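PDB 1VBL: pectate lyase 47 from Bacillus sp. TS-47, which probably cleaves pectate, the de-esterified form of pectin, by calcium-dependent beta-elimination, as a thermostable member of polysaccharide lyase family 1. Local coordinates for residues A[105-110]-A[175-180]; A[336-341]-A[366-371]. All blocks are in the same frame, centred on the assembly; numbering follows the deposited sequence.

Overall arrangement
Both contacts lie on the periphery of a right-handed parallel beta-helix, the fold of polysaccharide lyase family 1, with centres about 26 Å and about 24 Å from the centre of the chain. Their own centres are about 37 Å apart; the helices and strands they use are also different. Contact 1 joins the loop between helices 99-102 and 110-126 to the end of strand 174-176; contact 2 joins a 3-10 turn after strand 322-332 to Ile368 and the first residue of helix 370-377. Neither has a direct hydrogen bond across it. Contact 1 buries 146 Å² and leans on backbone carbonyls and a proline; contact 2, at 185 Å², packs aliphatic branches and a proline ring together and adds a water bridge. Both are partly buried, but only contact 1 has an exposed touching residue.

Contact 1: A[105-110]-A[175-180]; sequences KEVEGP and WDPTDG
The CG2 methyl of Val107 lies between the Trp175 carbonyl and the Pro177 ring, touching both. CG2 stands 3.4 Å from Trp175 O and 3.6 Å from Pro177 CD, and at 4.1 Å it also reaches Trp175 CD1, meeting the indole obliquely. The first torsion explains this choice of branch: with CG1 set anti to the backbone N (chi1 177°), CG2 falls beside that nitrogen and faces 175-180. The second meeting point is between backbone and ring, where Lys105 O is 3.6 Å from Pro177 CG; this same oxygen accepts a hydrogen bond from Trp102 NE1.

Pro177 is held between neighbours, since its N lies 3.6 Å above one face of the Trp175 ring, offset toward the rim. Beyond it the chain forms a type I turn from Asp176 to Asp179, closed by Asp179 N to Asp176 O. Asp176 OD1 takes two bonds from Thr178, making an Asx turn with the backbone: Thr178 N reaches OD1 at 2.9 Å from 37° out of the carboxylate plane, whereas Thr178 OG1 uses the syn lone pair at 2.8 Å.

Around this patch, Tyr93 and Tyr97 of helix 90-97 touch Val107, while Phe221 meets the Trp175 ring edge-to-face. The segments thus join the helical excursion before helix 110-126 to the two-stranded hairpin 174-186, away from the calcium-binding aspartates. No hydrogen bond crosses the contact, and the closest CA pair, Val107 CA and Asp176 CA, is 7.2 Å apart. The bonds described lie within 175-180 or run from Lys105 O to Trp102; what crosses the gap is van der Waals packing of a methyl and a pyrrolidine ring against carbonyl oxygens and hydrocarbon.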
loop_
_atom_site.group_PDB
_atom_site.type_symbol
_atom_site.label_atom_id
_atom_site.label_comp_id
_atom_site.label_asym_id
_atom_site.label_seq_id
_atom_site.Cartn_x
_atom_site.Cartn_y
_atom_site.Cartn_z
ATOM N N LYS A 105 10.078 -9.627 -27.218
ATOM C CA LYS A 105 9.466 -8.617 -28.064
ATOM C C LYS A 105 8.316 -7.990 -27.287
ATOM O O LYS A 105 7.761 -8.609 -26.379
ATOM C CB LYS A 105 8.931 -9.244 -29.356
ATOM C CG LYS A 105 10.003 -9.857 -30.251
ATOM C CD LYS A 105 11.016 -8.813 -30.700
ATOM C CE LYS A 105 12.057 -9.421 -31.627
ATOM N NZ LYS A 105 13.086 -8.426 -32.036
ATOM N N GLU A 106 7.975 -6.759 -27.639
ATOM C CA GLU A 106 6.881 -6.049 -26.994
ATOM C C GLU A 106 5.609 -6.881 -27.147
ATOM O O GLU A 106 5.287 -7.338 -28.246
ATOM C CB GLU A 106 6.687 -4.683 -27.660
ATOM C CG GLU A 106 5.529 -3.868 -27.106
ATOM C CD GLU A 106 5.262 -2.613 -27.917
ATOM O OE1 GLU A 106 6.169 -1.756 -28.012
ATOM O OE2 GLU A 106 4.144 -2.484 -28.464
ATOM N N VAL A 107 4.892 -7.083 -26.048
ATOM C CA VAL A 107 3.656 -7.856 -26.091
ATOM C C VAL A 107 2.591 -7.053 -26.826
ATOM O O VAL A 107 2.241 -5.946 -26.414
ATOM C CB VAL A 107 3.158 -8.189 -24.669
ATOM C CG1 VAL A 107 1.836 -8.934 -24.738
ATOM C CG2 VAL A 107 4.201 -9.030 -23.944
ATOM N N GLU A 108 2.085 -7.611 -27.921
ATOM C CA GLU A 108 1.067 -6.941 -28.724
ATOM C C GLU A 108 0.210 -7.940 -29.487
ATOM O O GLU A 108 0.519 -9.130 -29.539
ATOM C CB GLU A 108 1.721 -5.986 -29.726
ATOM C CG GLU A 108 2.783 -6.644 -30.601
ATOM C CD GLU A 108 3.056 -5.870 -31.881
ATOM O OE1 GLU A 108 4.160 -6.018 -32.442
ATOM O OE2 GLU A 108 2.160 -5.125 -32.336
ATOM N N GLY A 109 -0.867 -7.447 -30.085
ATOM C CA GLY A 109 -1.736 -8.324 -30.845
ATOM C C GLY A 109 -3.133 -8.425 -30.268
ATOM O O GLY A 109 -3.382 -7.958 -29.159
ATOM N N PRO A 110 -4.067 -9.048 -30.998
ATOM C CA PRO A 110 -5.453 -9.206 -30.547
ATOM C C PRO A 110 -5.642 -9.803 -29.150
ATOM O O PRO A 110 -6.505 -9.348 -28.401
ATOM C CB PRO A 110 -6.087 -10.059 -31.651
ATOM C CG PRO A 110 -4.924 -10.788 -32.253
ATOM C CD PRO A 110 -3.857 -9.725 -32.287
ATOM N N TRP A 175 1.727 -9.579 -18.846
ATOM C CA TRP A 175 3.015 -10.260 -18.891
ATOM C C TRP A 175 4.013 -9.300 -19.520
ATOM O O TRP A 175 3.754 -8.738 -20.582
ATOM C CB TRP A 175 2.951 -11.539 -19.732
ATOM C CG TRP A 175 4.321 -12.076 -20.073
ATOM C CD1 TRP A 175 4.894 -12.143 -21.315
ATOM C CD2 TRP A 175 5.296 -12.587 -19.155
ATOM N NE1 TRP A 175 6.166 -12.662 -21.225
ATOM C CE2 TRP A 175 6.438 -12.943 -19.911
ATOM C CE3 TRP A 175 5.317 -12.777 -17.767
ATOM C CZ2 TRP A 175 7.588 -13.478 -19.323
ATOM C CZ3 TRP A 175 6.463 -13.310 -17.182
ATOM C CH2 TRP A 175 7.583 -13.653 -17.962
ATOM N N ASP A 176 5.143 -9.097 -18.852
ATOM C CA ASP A 176 6.180 -8.213 -19.372
ATOM C C ASP A 176 7.471 -9.018 -19.454
ATOM O O ASP A 176 8.135 -9.240 -18.445
ATOM C CB ASP A 176 6.391 -7.016 -18.446
ATOM C CG ASP A 176 7.399 -6.025 -18.999
ATOM O OD1 ASP A 176 8.135 -6.388 -19.943
ATOM O OD2 ASP A 176 7.462 -4.888 -18.490
ATOM N N PRO A 177 7.839 -9.471 -20.661
ATOM C CA PRO A 177 9.062 -10.259 -20.834
ATOM C C PRO A 177 10.366 -9.517 -20.528
ATOM O O PRO A 177 11.412 -10.143 -20.365
ATOM C CB PRO A 177 8.976 -10.711 -22.289
ATOM C CG PRO A 177 8.256 -9.578 -22.946
ATOM C CD PRO A 177 7.153 -9.278 -21.951
ATOM N N THR A 178 10.306 -8.191 -20.444
ATOM C CA THR A 178 11.509 -7.410 -20.166
ATOM C C THR A 178 11.600 -6.897 -18.730
ATOM O O THR A 178 12.547 -6.190 -18.382
ATOM C CB THR A 178 11.634 -6.211 -21.126
ATOM O OG1 THR A 178 10.486 -5.364 -20.992
ATOM C CG2 THR A 178 11.737 -6.692 -22.560
ATOM N N ASP A 179 10.620 -7.238 -17.899
ATOM C CA ASP A 179 10.661 -6.812 -16.502
ATOM C C ASP A 179 11.682 -7.723 -15.832
ATOM O O ASP A 179 11.369 -8.855 -15.471
ATOM C CB ASP A 179 9.299 -6.996 -15.828
ATOM C CG ASP A 179 9.233 -6.333 -14.460
ATOM O OD1 ASP A 179 10.291 -6.185 -13.811
ATOM O OD2 ASP A 179 8.120 -5.970 -14.028
ATOM N N GLY A 180 12.903 -7.230 -15.672
ATOM C CA GLY A 180 13.937 -8.049 -15.068
ATOM C C GLY A 180 14.556 -8.927 -16.140
ATOM O O GLY A 180 14.291 -8.737 -17.326
#

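Contact 2: A[336-341]-A[366-371]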
loop_
_atom_site.group_PDB
_atom_site.type_symbol
_atom_site.label_atom_id
_atom_site.label_comp_id
_atom_site.label_asym_id
_atom_site.label_seq_id
_atom_site.Cartn_x
_atom_site.Cartn_y
_atom_site.Cartn_z
ATOM N N ILE A 336 19.942 -12.995 9.307
ATOM C CA ILE A 336 20.021 -12.236 8.069
ATOM C C ILE A 336 21.144 -11.208 8.116
ATOM O O ILE A 336 21.524 -10.727 9.180
ATOM C CB ILE A 336 18.690 -11.498 7.786
ATOM C CG1 ILE A 336 18.720 -10.870 6.388
ATOM C CG2 ILE A 336 18.464 -10.413 8.834
ATOM C CD1 ILE A 336 17.423 -10.174 5.991
ATOM N N ASP A 337 21.686 -10.895 6.948
ATOM C CA ASP A 337 22.732 -9.890 6.826
ATOM C C ASP A 337 21.966 -8.568 6.898
ATOM O O ASP A 337 21.198 -8.248 5.995
ATOM C CB ASP A 337 23.413 -10.027 5.466
ATOM C CG ASP A 337 24.559 -9.054 5.281
ATOM O OD1 ASP A 337 24.551 -7.978 5.914
ATOM O OD2 ASP A 337 25.466 -9.367 4.484
ATOM N N PRO A 338 22.153 -7.786 7.971
ATOM C CA PRO A 338 21.430 -6.513 8.078
ATOM C C PRO A 338 21.653 -5.502 6.951
ATOM O O PRO A 338 20.902 -4.529 6.831
ATOM C CB PRO A 338 21.851 -5.982 9.451
ATOM C CG PRO A 338 23.194 -6.627 9.682
ATOM C CD PRO A 338 23.001 -8.019 9.154
ATOM N N SER A 339 22.666 -5.731 6.119
ATOM C CA SER A 339 22.940 -4.821 5.012
ATOM C C SER A 339 21.860 -4.973 3.940
ATOM O O SER A 339 21.793 -4.186 2.994
ATOM C CB SER A 339 24.315 -5.113 4.401
ATOM O OG SER A 339 24.312 -6.320 3.658
ATOM N N LEU A 340 21.011 -5.984 4.101
ATOM C CA LEU A 340 19.934 -6.259 3.153
ATOM C C LEU A 340 18.648 -5.512 3.478
ATOM O O LEU A 340 17.744 -5.446 2.652
ATOM C CB LEU A 340 19.622 -7.760 3.125
ATOM C CG LEU A 340 20.613 -8.733 2.484
ATOM C CD1 LEU A 340 22.012 -8.484 3.008
ATOM C CD2 LEU A 340 20.173 -10.159 2.786
ATOM N N ILE A 341 18.566 -4.946 4.676
ATOM C CA ILE A 341 17.356 -4.252 5.090
ATOM C C ILE A 341 17.094 -2.985 4.278
ATOM O O ILE A 341 15.944 -2.629 4.030
ATOM C CB ILE A 341 17.410 -3.953 6.597
ATOM C CG1 ILE A 341 17.574 -5.276 7.358
ATOM C CG2 ILE A 341 16.139 -3.237 7.042
ATOM C CD1 ILE A 341 17.777 -5.131 8.860
ATOM N N ARG A 366 20.208 -5.833 19.378
ATOM C CA ARG A 366 20.961 -4.619 19.668
ATOM C C ARG A 366 20.649 -3.471 18.732
ATOM O O ARG A 366 20.027 -3.656 17.691
ATOM C CB ARG A 366 22.465 -4.895 19.593
ATOM C CG ARG A 366 23.016 -5.032 18.176
ATOM C CD ARG A 366 22.556 -6.310 17.499
ATOM N NE ARG A 366 23.273 -6.544 16.248
ATOM C CZ ARG A 366 23.218 -7.674 15.551
ATOM N NH1 ARG A 366 22.475 -8.686 15.980
ATOM N NH2 ARG A 366 23.913 -7.796 14.426
ATOM N N TYR A 367 21.083 -2.277 19.125
ATOM C CA TYR A 367 20.906 -1.102 18.291
ATOM C C TYR A 367 21.889 -1.275 17.150
ATOM O O TYR A 367 22.981 -1.822 17.336
ATOM C CB TYR A 367 21.239 0.177 19.058
ATOM C CG TYR A 367 20.120 0.654 19.949
ATOM C CD1 TYR A 367 20.109 0.360 21.312
ATOM C CD2 TYR A 367 19.053 1.376 19.420
ATOM C CE1 TYR A 367 19.052 0.779 22.129
ATOM C CE2 TYR A 367 17.998 1.798 20.221
ATOM C CZ TYR A 367 18.002 1.497 21.573
ATOM O OH TYR A 367 16.952 1.915 22.358
ATOM N N ILE A 368 21.515 -0.806 15.969
ATOM C CA ILE A 368 22.386 -0.943 14.818
ATOM C C ILE A 368 22.236 0.237 13.873
ATOM O O ILE A 368 21.172 0.857 13.794
ATOM C CB ILE A 368 22.070 -2.252 14.057
ATOM C CG1 ILE A 368 23.031 -2.431 12.877
ATOM C CG2 ILE A 368 20.623 -2.234 13.568
ATOM C CD1 ILE A 368 22.870 -3.768 12.172
ATOM N N ASP A 369 23.322 0.559 13.180
ATOM C CA ASP A 369 23.321 1.643 12.206
ATOM C C ASP A 369 23.092 0.951 10.864
ATOM O O ASP A 369 24.034 0.440 10.254
ATOM C CB ASP A 369 24.680 2.350 12.200
ATOM C CG ASP A 369 24.701 3.571 11.300
ATOM O OD1 ASP A 369 23.913 3.615 10.335
ATOM O OD2 ASP A 369 25.517 4.484 11.550
ATOM N N LEU A 370 21.843 0.913 10.413
ATOM C CA LEU A 370 21.525 0.251 9.155
ATOM C C LEU A 370 22.166 0.908 7.940
ATOM O O LEU A 370 22.494 0.226 6.971
ATOM C CB LEU A 370 20.006 0.156 8.965
ATOM C CG LEU A 370 19.286 -0.823 9.904
ATOM C CD1 LEU A 370 17.822 -0.924 9.513
ATOM C CD2 LEU A 370 19.945 -2.201 9.831
ATOM N N VAL A 371 22.339 2.226 7.978
ATOM C CA VAL A 371 22.968 2.909 6.854
ATOM C C VAL A 371 24.418 2.445 6.752
ATOM O O VAL A 371 24.900 2.124 5.666
ATOM C CB VAL A 371 22.937 4.447 7.017
ATOM C CG1 VAL A 371 23.779 5.097 5.932
ATOM C CG2 VAL A 371 21.503 4.955 6.926
HETATM O O HOH W 1 20.746 -1.948 5.702
#
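Ile368 comes first among the touching residues of 366-371, on the outside of the right-handed parallel beta-helix characteristic of this family, near the end of strand 364-367, which runs antiparallel to 351-361. Its side chain is fully extended, CG1 anti to the backbone N (chi1 -177°) and chi2 174°, which carries CD1 to the Pro338 ring, 3.7 Å from Pro338 CB and 3.8 Å from Pro338 CG; the two side chains cross at about a right angle.

Asp369 next serves as N-cap of helix 370-377: its OD1 accepts from Ala372 N and forms a salt bridge with Lys384, while Glu354 accepts from the first backbone N-H groups of the helix.

Leu370 then meets Ile341 with both methyls, again at about a right angle, CD1 lying 3.8 Å from Ile341 CG2 and CD2 lying 3.8 Å from Ile341 CD1. Phe330 of strand 322-332, one of the parallel strands, touches both residues. In the facing segment, Ser339 N donates to Asp337 OD1 in an Asx turn at the start of the 3-10 segment 338-340. One water finishes the junction, donating to Pro338 O at 2.8 Å and to Leu370 O at 3.1 Å.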